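Local coordinates for protein trimethylamine-N-oxide reductase (Haemophilus influenzae, PDB 7L5I) that probably reduces trimethylamine N-oxide or related N- and S-oxides at a molybdenum centre carried by two pterin guanosine dinucleotide cofactors, at residues A[136-141]-A[168-173]; A[431-436]-A[449-454]; A[33-38]-A[46-51]; A[51-56]-A[76-81]; A[666-671]-A[790-795]. All coordinates share one frame; numbering follows the deposited sequence.

Contact 1 of 5, residues A[136-141]-A[168-173]; sequences GIFAGS and VGHKGD
Val168 is gripped on both sides of its backbone by the residues flanking Phe138. Its N-H gives a nearly straight bond to Ile137 O (2.8 Å from Val168 N, 168° at the hydrogen), while Val168 O accepts from Ala139 N at 3.1 Å. This single bridge ties the short strand 137-138 to the chain that runs on into 170-171. The two segments lead on towards Tyr142 and Ser175, which line the pocket of the bound oxygen atom, and the His170 side chain is about 9 Å from that atom. The Phe138 side chain swings out over the same junction. With its CG anti to the backbone N (chi1 -177°), Phe138 CD1 comes within 3.3 Å of Val168 O, and Gly169 O lies at the ring edge, 3.6 Å from Phe138 CE1. The backbone N of Gly140 sits over one face of the ring, above its centre. Beyond it the backbones are close: Gly140 CA is 4.1 Å from Gly169 CA. Glycine suits position 140 because a side chain there would run into both the His170 and the Phe138 rings. As it is, His170 ND1 stands 3.6 Å from Gly140 CA, and His170 CE1 lies 3.4 Å from Gly140 O. Gly140 O is itself hydrogen-bonded by Arg154 of helix 153-163, and Phe426 meets the Phe138 ring. Two backbone hydrogen bonds thus satisfy both polar backbone groups of Val168 in a buried place, and the ring carbons close to carbonyl oxygens probably add a small electrostatic gain.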
# COMPACT_ATOMS: atom_id res chain seq x y z
N GLY A 136 17.32 -9.81 -18.75
CA GLY A 136 17.58 -10.83 -17.77
C GLY A 136 17.71 -10.33 -16.34
O GLY A 136 17.93 -11.15 -15.44
N ILE A 137 17.54 -9.03 -16.09
CA ILE A 137 17.70 -8.45 -14.76
C ILE A 137 16.38 -7.84 -14.33
O ILE A 137 15.87 -6.93 -14.98
CB ILE A 137 18.80 -7.36 -14.76
CG1 ILE A 137 20.15 -7.96 -15.13
CG2 ILE A 137 18.85 -6.64 -13.40
CD1 ILE A 137 21.20 -6.90 -15.34
N PHE A 138 15.83 -8.31 -13.20
CA PHE A 138 14.63 -7.71 -12.65
C PHE A 138 15.03 -6.76 -11.52
O PHE A 138 15.66 -7.19 -10.55
CB PHE A 138 13.64 -8.74 -12.11
CG PHE A 138 12.39 -8.11 -11.62
CD1 PHE A 138 11.49 -7.55 -12.54
CD2 PHE A 138 12.12 -7.97 -10.26
CE1 PHE A 138 10.34 -6.92 -12.11
CE2 PHE A 138 10.96 -7.32 -9.84
CZ PHE A 138 10.07 -6.79 -10.77
N ALA A 139 14.65 -5.50 -11.64
CA ALA A 139 14.90 -4.51 -10.59
C ALA A 139 13.67 -3.62 -10.40
O ALA A 139 13.80 -2.44 -10.07
CB ALA A 139 16.14 -3.68 -10.90
N GLY A 140 12.47 -4.18 -10.60
CA GLY A 140 11.25 -3.48 -10.20
C GLY A 140 11.27 -3.06 -8.75
O GLY A 140 10.84 -1.96 -8.40
N SER A 141 11.74 -3.95 -7.88
CA SER A 141 12.09 -3.60 -6.51
C SER A 141 10.96 -2.85 -5.79
O SER A 141 11.18 -1.85 -5.12
CB SER A 141 13.38 -2.78 -6.48
OG SER A 141 13.80 -2.51 -5.15
N VAL A 168 14.47 -4.87 -16.36
CA VAL A 168 13.04 -5.13 -16.42
C VAL A 168 12.37 -4.59 -15.16
O VAL A 168 12.75 -4.96 -14.05
CB VAL A 168 12.76 -6.64 -16.53
CG1 VAL A 168 11.26 -6.87 -16.57
CG2 VAL A 168 13.45 -7.29 -17.75
N GLY A 169 11.36 -3.75 -15.33
CA GLY A 169 10.55 -3.28 -14.23
C GLY A 169 9.15 -3.84 -14.29
O GLY A 169 8.93 -4.94 -14.82
N HIS A 170 8.18 -3.09 -13.76
CA HIS A 170 6.83 -3.60 -13.58
C HIS A 170 5.81 -2.51 -13.87
O HIS A 170 6.14 -1.34 -14.10
CB HIS A 170 6.64 -4.16 -12.16
CG HIS A 170 6.76 -3.13 -11.07
ND1 HIS A 170 7.71 -3.21 -10.07
CD2 HIS A 170 6.03 -2.01 -10.80
CE1 HIS A 170 7.58 -2.18 -9.25
NE2 HIS A 170 6.56 -1.45 -9.67
N LYS A 171 4.54 -2.92 -13.86
CA LYS A 171 3.40 -2.04 -14.06
C LYS A 171 2.48 -2.09 -12.84
O LYS A 171 2.23 -3.16 -12.29
CB LYS A 171 2.59 -2.47 -15.29
CG LYS A 171 3.35 -2.38 -16.60
CD LYS A 171 2.51 -2.95 -17.75
CE LYS A 171 3.25 -2.86 -19.10
NZ LYS A 171 3.55 -1.45 -19.51
N GLY A 172 1.98 -0.93 -12.44
CA GLY A 172 1.02 -0.88 -11.35
C GLY A 172 1.70 -0.90 -10.00
O GLY A 172 2.89 -0.59 -9.86
N ASP A 173 0.92 -1.23 -8.97
CA ASP A 173 1.41 -1.28 -7.59
C ASP A 173 0.45 -2.19 -6.84
O ASP A 173 -0.53 -2.68 -7.40
CB ASP A 173 1.52 0.11 -6.97
CG ASP A 173 0.21 0.89 -6.99
OD1 ASP A 173 -0.82 0.31 -6.62
OD2 ASP A 173 0.21 2.09 -7.34

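Contact 2 of 5, residues A[431-436]-A[449-454]; sequences IADVLL and ITYPDI
Val434 lays its CG2 methyl squarely over the face of Tyr451, where helix 431-436 packs against the chain leaving the two-stranded hairpin 441-444/447-450. This CH-pi contact places Val434 CG2 3.6 Å from the centroid of the Tyr451 ring and just 9° off the normal. A beta-branched residue suits the spot because its two methyls serve two partners: Val434 CG1, anti to the backbone N (chi1 167°), meets Pro452 CD at 3.9 Å while CG2 covers the ring. At the far end of the same ring Asp433 stands across the edge, its carboxylate turned 81° from the ring plane. Tyr451 OH donates to Asp433 OD2 over 2.7 Å, arriving from above the carboxylate plane. The acid also pairs with Arg430 and Lys440, which probably keep it charged. Further along, Leu435 CD2 rests on Ile454 CG2 (3.7 Å), methyl against methyl. Two carbonyls cannot bond to each other, so a water bridges Leu435 O and Ile454 O, and another is bonded to Val434 O (2.6 Å), Pro452 O (2.8 Å) and Ile454 N (3.0 Å).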
# COMPACT_ATOMS: atom_id res chain seq x y z
N ILE A 431 5.03 -11.38 -10.21
CA ILE A 431 6.47 -11.60 -10.06
C ILE A 431 6.82 -13.08 -9.87
O ILE A 431 7.77 -13.60 -10.48
CB ILE A 431 7.00 -10.73 -8.91
CG1 ILE A 431 8.48 -10.94 -8.69
CG2 ILE A 431 6.26 -11.02 -7.61
CD1 ILE A 431 9.31 -10.61 -9.90
N ALA A 432 6.12 -13.78 -8.98
CA ALA A 432 6.43 -15.20 -8.77
C ALA A 432 6.22 -16.00 -10.04
O ALA A 432 7.06 -16.82 -10.44
CB ALA A 432 5.58 -15.76 -7.63
N ASP A 433 5.08 -15.79 -10.69
CA ASP A 433 4.76 -16.42 -11.96
C ASP A 433 5.84 -16.16 -13.00
O ASP A 433 6.20 -17.07 -13.75
CB ASP A 433 3.39 -15.87 -12.41
CG ASP A 433 2.61 -16.79 -13.31
OD1 ASP A 433 2.86 -18.02 -13.35
OD2 ASP A 433 1.67 -16.25 -13.94
N VAL A 434 6.35 -14.93 -13.05
CA VAL A 434 7.38 -14.57 -14.03
C VAL A 434 8.68 -15.31 -13.73
O VAL A 434 9.33 -15.86 -14.62
CB VAL A 434 7.62 -13.04 -14.02
CG1 VAL A 434 8.89 -12.68 -14.77
CG2 VAL A 434 6.44 -12.30 -14.62
N LEU A 435 9.11 -15.27 -12.47
CA LEU A 435 10.38 -15.90 -12.14
C LEU A 435 10.35 -17.39 -12.44
O LEU A 435 11.37 -17.97 -12.85
CB LEU A 435 10.73 -15.66 -10.68
CG LEU A 435 11.04 -14.21 -10.28
CD1 LEU A 435 11.39 -14.18 -8.78
CD2 LEU A 435 12.18 -13.61 -11.11
N LEU A 436 9.19 -18.03 -12.24
CA LEU A 436 9.07 -19.46 -12.44
C LEU A 436 8.86 -19.84 -13.90
O LEU A 436 9.26 -20.94 -14.31
CB LEU A 436 7.88 -20.01 -11.64
CG LEU A 436 8.03 -20.05 -10.13
CD1 LEU A 436 6.72 -20.17 -9.43
CD2 LEU A 436 8.96 -21.21 -9.75
N ILE A 449 0.79 -9.89 -22.77
CA ILE A 449 2.13 -9.70 -22.22
C ILE A 449 2.85 -11.04 -22.20
O ILE A 449 2.27 -12.05 -21.81
CB ILE A 449 2.05 -9.10 -20.80
CG1 ILE A 449 1.56 -7.66 -20.91
CG2 ILE A 449 3.40 -9.18 -20.09
CD1 ILE A 449 1.51 -6.93 -19.60
N THR A 450 4.13 -11.03 -22.59
CA THR A 450 4.98 -12.22 -22.57
C THR A 450 6.02 -12.07 -21.47
O THR A 450 6.78 -11.10 -21.46
CB THR A 450 5.66 -12.42 -23.93
OG1 THR A 450 4.66 -12.66 -24.92
CG2 THR A 450 6.60 -13.60 -23.88
N TYR A 451 6.06 -13.03 -20.54
CA TYR A 451 6.98 -12.94 -19.42
C TYR A 451 8.43 -13.01 -19.89
O TYR A 451 8.80 -13.87 -20.70
CB TYR A 451 6.73 -14.08 -18.44
CG TYR A 451 5.44 -14.02 -17.66
CD1 TYR A 451 4.59 -12.93 -17.73
CD2 TYR A 451 5.11 -15.06 -16.80
CE1 TYR A 451 3.42 -12.90 -16.96
CE2 TYR A 451 3.98 -15.03 -16.05
CZ TYR A 451 3.12 -13.95 -16.13
OH TYR A 451 1.99 -13.96 -15.35
N PRO A 452 9.31 -12.18 -19.33
CA PRO A 452 10.73 -12.27 -19.65
C PRO A 452 11.40 -13.41 -18.89
O PRO A 452 10.81 -14.07 -18.04
CB PRO A 452 11.26 -10.91 -19.19
CG PRO A 452 10.39 -10.56 -18.03
CD PRO A 452 9.02 -11.15 -18.31
N ASP A 453 12.69 -13.63 -19.20
CA ASP A 453 13.48 -14.73 -18.63
C ASP A 453 14.53 -14.14 -17.68
O ASP A 453 15.59 -13.69 -18.12
CB ASP A 453 14.13 -15.53 -19.76
CG ASP A 453 14.84 -16.78 -19.28
OD1 ASP A 453 14.77 -17.11 -18.08
OD2 ASP A 453 15.49 -17.44 -20.13
N ILE A 454 14.25 -14.18 -16.37
CA ILE A 454 14.98 -13.39 -15.39
C ILE A 454 16.07 -14.25 -14.78
O ILE A 454 15.78 -15.33 -14.24
CB ILE A 454 14.05 -12.83 -14.28
CG1 ILE A 454 12.98 -11.90 -14.86
CG2 ILE A 454 14.88 -12.14 -13.19
CD1 ILE A 454 13.51 -10.71 -15.63
O HOH W 1 11.65 -15.44 -15.72
O HOH W 2 13.94 -16.48 -12.55

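Contact 3 of 5, residues A[33-38]-A[46-51]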
# COMPACT_ATOMS: atom_id res chain seq x y z
N MET A 33 19.79 22.99 23.32
CA MET A 33 18.81 22.48 22.36
C MET A 33 19.42 21.22 21.76
O MET A 33 20.32 21.29 20.91
CB MET A 33 18.49 23.54 21.31
CG MET A 33 17.12 23.42 20.68
SD MET A 33 16.94 21.95 19.62
CE MET A 33 18.03 22.40 18.26
N LYS A 34 18.96 20.05 22.21
CA LYS A 34 19.56 18.77 21.84
C LYS A 34 18.72 17.99 20.84
O LYS A 34 18.94 16.78 20.67
CB LYS A 34 19.78 17.91 23.08
CG LYS A 34 20.79 18.47 24.08
CD LYS A 34 20.89 17.55 25.29
CE LYS A 34 20.10 18.08 26.47
NZ LYS A 34 20.63 17.55 27.75
N THR A 35 17.76 18.64 20.20
CA THR A 35 16.82 18.00 19.30
C THR A 35 17.26 18.24 17.86
O THR A 35 17.61 19.36 17.49
CB THR A 35 15.41 18.53 19.53
OG1 THR A 35 14.95 18.15 20.84
CG2 THR A 35 14.43 17.98 18.49
N VAL A 36 17.30 17.17 17.08
CA VAL A 36 17.46 17.24 15.63
C VAL A 36 16.11 16.93 15.02
O VAL A 36 15.44 15.96 15.42
CB VAL A 36 18.53 16.25 15.14
CG1 VAL A 36 18.72 16.35 13.62
CG2 VAL A 36 19.84 16.49 15.87
N VAL A 37 15.72 17.71 14.02
CA VAL A 37 14.46 17.48 13.32
C VAL A 37 14.74 16.69 12.05
O VAL A 37 15.62 17.04 11.25
CB VAL A 37 13.73 18.79 13.01
CG1 VAL A 37 12.53 18.50 12.11
CG2 VAL A 37 13.30 19.48 14.30
N THR A 38 13.99 15.61 11.87
CA THR A 38 14.06 14.82 10.66
C THR A 38 12.64 14.36 10.33
O THR A 38 11.67 15.00 10.74
CB THR A 38 15.11 13.71 10.81
OG1 THR A 38 15.22 12.99 9.57
CG2 THR A 38 14.78 12.76 11.96
N GLY A 46 11.01 14.93 15.93
CA GLY A 46 12.04 15.56 16.74
C GLY A 46 12.77 14.49 17.52
O GLY A 46 12.15 13.73 18.26
N VAL A 47 14.09 14.44 17.34
CA VAL A 47 14.92 13.38 17.92
C VAL A 47 15.87 14.02 18.93
O VAL A 47 16.65 14.89 18.57
CB VAL A 47 15.72 12.61 16.85
CG1 VAL A 47 16.47 11.47 17.48
CG2 VAL A 47 14.80 12.09 15.77
N VAL A 48 15.81 13.56 20.18
CA VAL A 48 16.70 14.06 21.22
C VAL A 48 17.95 13.18 21.27
O VAL A 48 17.86 11.95 21.35
CB VAL A 48 16.01 14.07 22.59
CG1 VAL A 48 16.96 14.64 23.65
CG2 VAL A 48 14.73 14.86 22.54
N VAL A 49 19.12 13.84 21.23
CA VAL A 49 20.41 13.17 21.23
C VAL A 49 21.16 13.61 22.48
O VAL A 49 21.27 14.81 22.74
CB VAL A 49 21.22 13.51 19.97
CG1 VAL A 49 22.50 12.72 19.91
CG2 VAL A 49 20.39 13.28 18.73
N GLN A 50 21.69 12.64 23.21
CA GLN A 50 22.43 12.85 24.45
C GLN A 50 23.77 12.12 24.32
O GLN A 50 23.80 10.89 24.26
CB GLN A 50 21.64 12.34 25.66
CG GLN A 50 22.27 12.64 27.01
CD GLN A 50 22.31 14.12 27.33
OE1 GLN A 50 21.28 14.78 27.43
NE2 GLN A 50 23.52 14.66 27.46
N ASP A 51 24.86 12.89 24.24
CA ASP A 51 26.20 12.32 24.12
C ASP A 51 26.33 11.42 22.90
O ASP A 51 26.91 10.34 22.96
CB ASP A 51 26.58 11.52 25.38
CG ASP A 51 26.63 12.38 26.63
OD1 ASP A 51 27.06 13.55 26.54
OD2 ASP A 51 26.23 11.87 27.70
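Residues Thr35 to Val37 pair with Val48 to Gly46 as the antiparallel ladder of a beta hairpin, built from strands 35-40 and 43-50 near the N terminus. Val36 and Val47 form the hydrogen-bonded pair, with Val36 N to Val47 O and Val47 N to Val36 O both 2.8 Å. One step outward, Val49 N bonds to Lys34 O at 3.0 Å. The strand directions make 146°, the twist of the pair. Thr35, Val37 and Val48 occupy one face, where Gly46 lets Thr35 CG2 come to 3.8 Å from its CA and Thr35 OG1 lies 3.7 Å from Val48 CG2. Val36 and Val47 occupy the other. Beta-branched residues favour such extended backbones, and here their methyls also meet, as with Thr38 CG2 and Val47 CG2 at 3.9 Å. The open end of the ladder is clasped by side chains: Lys34, bent at its third torsion (chi3 -101°), brings NZ to 2.9 Å from Gln50 OE1, using a lone pair of the amide oxygen. This polar pair suits a partly exposed place just before strand 35-40 begins and where strand 43-50 ends. Strand 43-50 is the middle of a three-stranded sheet, with 53-59 along its other edge, while Val530 covers Val47 and Val49, and Asn595 bonds to the backbone N of Val37 on the outer strand.

Contact 4 of 5, residues A[51-56]-A[76-81]; sequences DGKVVK and QLYSEA
Gly52 O reaches Tyr78 OH through a water, 2.7 Å from each of the two oxygens, in a tight turn where the positive phi of Gly52 is easily borne by glycine. Lys53 follows, stretching its chain across the tyrosine. A bend at its last torsion (chi4 118°) sets Lys53 NZ over the Tyr78 ring, 3.9 Å from the centroid and 4° off the normal, a cation-pi contact to which CE adds a CH-pi contact. The opposite face of that ring is covered by Leu77 CB, so the ring is sandwiched between the ammonium group and its own helix neighbour. Val54 then gives its N-H to Tyr78 OH at 3.0 Å and 169°, and its O lies at the ring edge, in plane. Its side chain turns inward: Val54 CG2 presses on Leu77 CD1 at 3.5 Å, closer than usual for two carbons. Past it, Val55 and Lys56 both face Val48, a classic beta bulge on the sheet side. One phenol therefore carries most of the join between strand 53-59 and the end of helix 73-78: its oxygen is bound by an amide and a water, and its pi cloud probably eases the charge of a lysine at the surface.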
# COMPACT_ATOMS: atom_id res chain seq x y z
N ASP A 51 24.86 12.89 24.24
CA ASP A 51 26.20 12.32 24.12
C ASP A 51 26.33 11.42 22.90
O ASP A 51 26.91 10.34 22.96
CB ASP A 51 26.58 11.52 25.38
CG ASP A 51 26.63 12.38 26.63
OD1 ASP A 51 27.06 13.55 26.54
OD2 ASP A 51 26.23 11.87 27.70
N GLY A 52 25.76 11.85 21.78
CA GLY A 52 25.83 11.07 20.56
C GLY A 52 24.92 9.86 20.49
O GLY A 52 25.04 9.09 19.53
N LYS A 53 24.03 9.65 21.46
CA LYS A 53 23.08 8.54 21.42
C LYS A 53 21.66 9.09 21.37
O LYS A 53 21.34 10.04 22.08
CB LYS A 53 23.24 7.60 22.63
CG LYS A 53 22.36 6.34 22.56
CD LYS A 53 22.97 5.12 23.26
CE LYS A 53 22.32 3.80 22.79
NZ LYS A 53 23.27 2.84 22.13
N VAL A 54 20.82 8.49 20.51
CA VAL A 54 19.41 8.85 20.46
C VAL A 54 18.71 8.30 21.69
O VAL A 54 18.78 7.09 21.99
CB VAL A 54 18.75 8.30 19.18
CG1 VAL A 54 17.22 8.50 19.22
CG2 VAL A 54 19.34 9.00 17.98
N VAL A 55 18.02 9.19 22.41
CA VAL A 55 17.31 8.82 23.63
C VAL A 55 15.81 9.09 23.57
O VAL A 55 15.09 8.56 24.41
CB VAL A 55 17.91 9.52 24.87
CG1 VAL A 55 19.32 8.95 25.14
CG2 VAL A 55 17.96 11.03 24.69
N LYS A 56 15.31 9.86 22.61
CA LYS A 56 13.87 10.08 22.53
C LYS A 56 13.53 10.52 21.11
O LYS A 56 14.30 11.25 20.48
CB LYS A 56 13.40 11.16 23.52
CG LYS A 56 11.86 11.21 23.74
CD LYS A 56 11.42 10.08 24.66
CE LYS A 56 9.90 9.99 24.83
NZ LYS A 56 9.20 9.71 23.54
N GLN A 76 15.16 1.66 15.90
CA GLN A 76 15.53 1.46 14.50
C GLN A 76 17.04 1.53 14.33
O GLN A 76 17.60 0.83 13.48
CB GLN A 76 14.88 2.52 13.62
CG GLN A 76 13.36 2.37 13.47
CD GLN A 76 12.79 3.47 12.59
OE1 GLN A 76 12.32 4.50 13.07
NE2 GLN A 76 12.86 3.26 11.29
N LEU A 77 17.69 2.44 15.06
CA LEU A 77 19.12 2.65 14.91
C LEU A 77 19.94 1.52 15.51
O LEU A 77 20.99 1.14 14.96
CB LEU A 77 19.51 3.96 15.58
CG LEU A 77 19.24 5.23 14.80
CD1 LEU A 77 19.48 6.44 15.66
CD2 LEU A 77 20.13 5.24 13.58
N TYR A 78 19.51 0.99 16.65
CA TYR A 78 20.38 0.15 17.47
C TYR A 78 19.91 -1.30 17.54
O TYR A 78 20.49 -2.09 18.29
CB TYR A 78 20.47 0.74 18.88
CG TYR A 78 20.87 2.18 18.90
CD1 TYR A 78 21.97 2.63 18.18
CD2 TYR A 78 20.14 3.12 19.62
CE1 TYR A 78 22.34 3.98 18.18
CE2 TYR A 78 20.50 4.46 19.64
CZ TYR A 78 21.60 4.88 18.93
OH TYR A 78 21.95 6.22 18.96
N SER A 79 18.90 -1.66 16.76
CA SER A 79 18.34 -3.00 16.82
C SER A 79 19.37 -4.07 16.48
O SER A 79 20.17 -3.93 15.56
CB SER A 79 17.16 -3.11 15.85
OG SER A 79 16.71 -4.46 15.74
N GLU A 80 19.30 -5.18 17.21
CA GLU A 80 20.11 -6.33 16.84
C GLU A 80 19.57 -7.05 15.60
O GLU A 80 20.17 -8.04 15.18
CB GLU A 80 20.22 -7.29 18.03
CG GLU A 80 21.09 -6.73 19.16
CD GLU A 80 22.49 -6.36 18.69
OE1 GLU A 80 23.19 -7.24 18.14
OE2 GLU A 80 22.88 -5.18 18.83
N ALA A 81 18.45 -6.60 15.03
CA ALA A 81 18.01 -7.11 13.74
C ALA A 81 18.68 -6.42 12.58
O ALA A 81 18.50 -6.85 11.44
CB ALA A 81 16.49 -6.97 13.58
O HOH W 3 24.53 6.76 18.36

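Contact 5 of 5, residues A[666-671]-A[790-795]; sequences YPLALV and IVQIEK
Tyr666 turns the edge of its ring to the Val791-Gln792 peptide, with Val791 C and Gln792 N near the ring plane and Tyr666 CD1 3.7 Å from Gln792 N. A second flat group, the Gln792 amide, packs against Pro667: Gln792 CD is 3.5 Å from Pro667 CD, with OE1 and NE2 both close to the proline ring. The glutamine is folded at chi2 (62°), which brings its amide back to the main chain. There Gln792 OE1 accepts from Ile793 N at 2.9 Å through an in-plane lone pair; Arg710 also bonds to OE1, so the amide is fixed in its flip. Past the proline, which has no N-H to give, the true ladder begins. Leu668 N bonds to Val791 O (3.1 Å) and Val791 N to Leu668 O (2.8 Å), an antiparallel hydrogen-bonded pair, with Ala669 and Ile790 as the neighbouring non-hydrogen-bonded one. The strands then part quickly, for their directions make 111°. Packing follows that splay. Ile790 CG1 reaches Tyr666 CB at 3.7 Å; on the other face Leu668 CD1 meets Ile793 CG1 at 4.0 Å, and Leu670 CB meets Val791 CG1 at 4.1 Å. Branched aliphatic residues fill this buried wedge. Both strands belong to the curled sheet of the dinucleotide-binding region, consistent with the barrel of this family: 668-671 runs parallel to 741-744 on its other edge and brings Val671 against a cofactor, while 790-795 pairs antiparallel with 717-721.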
# COMPACT_ATOMS: atom_id res chain seq x y z
N TYR A 666 -12.35 -25.73 4.95
CA TYR A 666 -11.95 -24.34 5.21
C TYR A 666 -13.20 -23.50 5.43
O TYR A 666 -13.71 -22.87 4.50
CB TYR A 666 -11.13 -23.79 4.04
CG TYR A 666 -9.90 -24.60 3.78
CD1 TYR A 666 -8.85 -24.58 4.69
CD2 TYR A 666 -9.79 -25.39 2.65
CE1 TYR A 666 -7.71 -25.33 4.47
CE2 TYR A 666 -8.65 -26.13 2.42
CZ TYR A 666 -7.62 -26.09 3.34
OH TYR A 666 -6.47 -26.82 3.13
N PRO A 667 -13.74 -23.49 6.65
CA PRO A 667 -15.07 -22.90 6.89
C PRO A 667 -15.11 -21.41 7.21
O PRO A 667 -16.21 -20.87 7.37
CB PRO A 667 -15.57 -23.71 8.10
CG PRO A 667 -14.33 -24.04 8.85
CD PRO A 667 -13.26 -24.26 7.81
N LEU A 668 -13.96 -20.74 7.30
CA LEU A 668 -13.91 -19.33 7.65
C LEU A 668 -13.31 -18.53 6.50
O LEU A 668 -12.49 -19.05 5.74
CB LEU A 668 -13.06 -19.09 8.89
CG LEU A 668 -13.58 -19.81 10.15
CD1 LEU A 668 -12.49 -19.86 11.19
CD2 LEU A 668 -14.81 -19.09 10.68
N ALA A 669 -13.72 -17.27 6.39
CA ALA A 669 -13.13 -16.35 5.43
C ALA A 669 -12.06 -15.50 6.11
O ALA A 669 -12.11 -15.27 7.33
CB ALA A 669 -14.20 -15.45 4.81
N LEU A 670 -11.10 -15.03 5.33
CA LEU A 670 -9.98 -14.23 5.82
C LEU A 670 -9.95 -12.85 5.16
O LEU A 670 -10.21 -12.72 3.97
CB LEU A 670 -8.64 -14.93 5.53
CG LEU A 670 -7.36 -14.19 5.93
CD1 LEU A 670 -7.24 -14.10 7.41
CD2 LEU A 670 -6.13 -14.88 5.27
N VAL A 671 -9.62 -11.84 5.95
CA VAL A 671 -9.29 -10.51 5.44
C VAL A 671 -7.96 -10.09 6.06
O VAL A 671 -7.63 -10.51 7.17
CB VAL A 671 -10.44 -9.52 5.72
CG1 VAL A 671 -10.63 -9.33 7.20
CG2 VAL A 671 -10.21 -8.17 5.06
N ILE A 790 -10.19 -18.40 2.00
CA ILE A 790 -10.82 -19.17 3.07
C ILE A 790 -9.79 -20.04 3.78
O ILE A 790 -8.79 -20.47 3.19
CB ILE A 790 -11.99 -20.03 2.55
CG1 ILE A 790 -11.53 -21.05 1.52
CG2 ILE A 790 -13.09 -19.14 2.00
CD1 ILE A 790 -12.68 -21.93 1.01
N VAL A 791 -10.04 -20.26 5.08
CA VAL A 791 -9.09 -20.84 6.02
C VAL A 791 -9.82 -21.71 7.04
O VAL A 791 -11.03 -21.63 7.20
CB VAL A 791 -8.27 -19.79 6.79
CG1 VAL A 791 -7.50 -18.85 5.83
CG2 VAL A 791 -9.17 -18.96 7.72
N GLN A 792 -9.04 -22.49 7.78
CA GLN A 792 -9.47 -23.17 9.00
C GLN A 792 -8.58 -22.71 10.14
O GLN A 792 -7.43 -22.31 9.93
CB GLN A 792 -9.38 -24.69 8.83
CG GLN A 792 -9.76 -25.50 10.08
CD GLN A 792 -11.21 -25.28 10.51
OE1 GLN A 792 -11.57 -24.23 11.02
NE2 GLN A 792 -12.04 -26.31 10.32
N ILE A 793 -9.13 -22.74 11.35
CA ILE A 793 -8.39 -22.41 12.56
C ILE A 793 -8.59 -23.54 13.57
O ILE A 793 -9.68 -24.12 13.67
CB ILE A 793 -8.82 -21.07 13.16
CG1 ILE A 793 -8.57 -19.95 12.13
CG2 ILE A 793 -8.07 -20.76 14.43
CD1 ILE A 793 -8.63 -18.58 12.75
N GLU A 794 -7.52 -23.85 14.30
CA GLU A 794 -7.57 -24.78 15.42
C GLU A 794 -6.65 -24.28 16.54
O GLU A 794 -5.68 -23.55 16.30
CB GLU A 794 -7.13 -26.18 14.98
CG GLU A 794 -5.65 -26.19 14.62
CD GLU A 794 -5.21 -27.44 13.91
OE1 GLU A 794 -6.10 -28.18 13.42
OE2 GLU A 794 -3.99 -27.69 13.83
N LYS A 795 -6.97 -24.66 17.76
CA LYS A 795 -6.11 -24.34 18.89
C LYS A 795 -4.78 -25.06 18.75
O LYS A 795 -4.73 -26.24 18.37
CB LYS A 795 -6.79 -24.72 20.20
CG LYS A 795 -6.04 -24.27 21.42
CD LYS A 795 -6.66 -24.81 22.71
CE LYS A 795 -5.91 -24.29 23.93
NZ LYS A 795 -6.39 -24.90 25.19

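From the N terminus, contact 3 closes the tight hairpin 35-40/43-50, and contact 4 takes over at the shared Asp51, tying the third strand of that sheet to helix 73-78; Val48 bonds to the backbones of Val55 and Lys56 between them. Contact 1 closes a 26-residue loop containing helix 153-163, and contact 2 a shorter one holding a hairpin. These two touch, Phe138 packing on Ile431 and Ile454, so they form one block in the molybdopterin region. Contact 5 spans 118 residues and pairs the first and last strands of the dinucleotide-binding sheet. The five follow in series, none nesting or crossing, and contact 5 lies about 17 Å from contacts 1 and 2, nearest atoms.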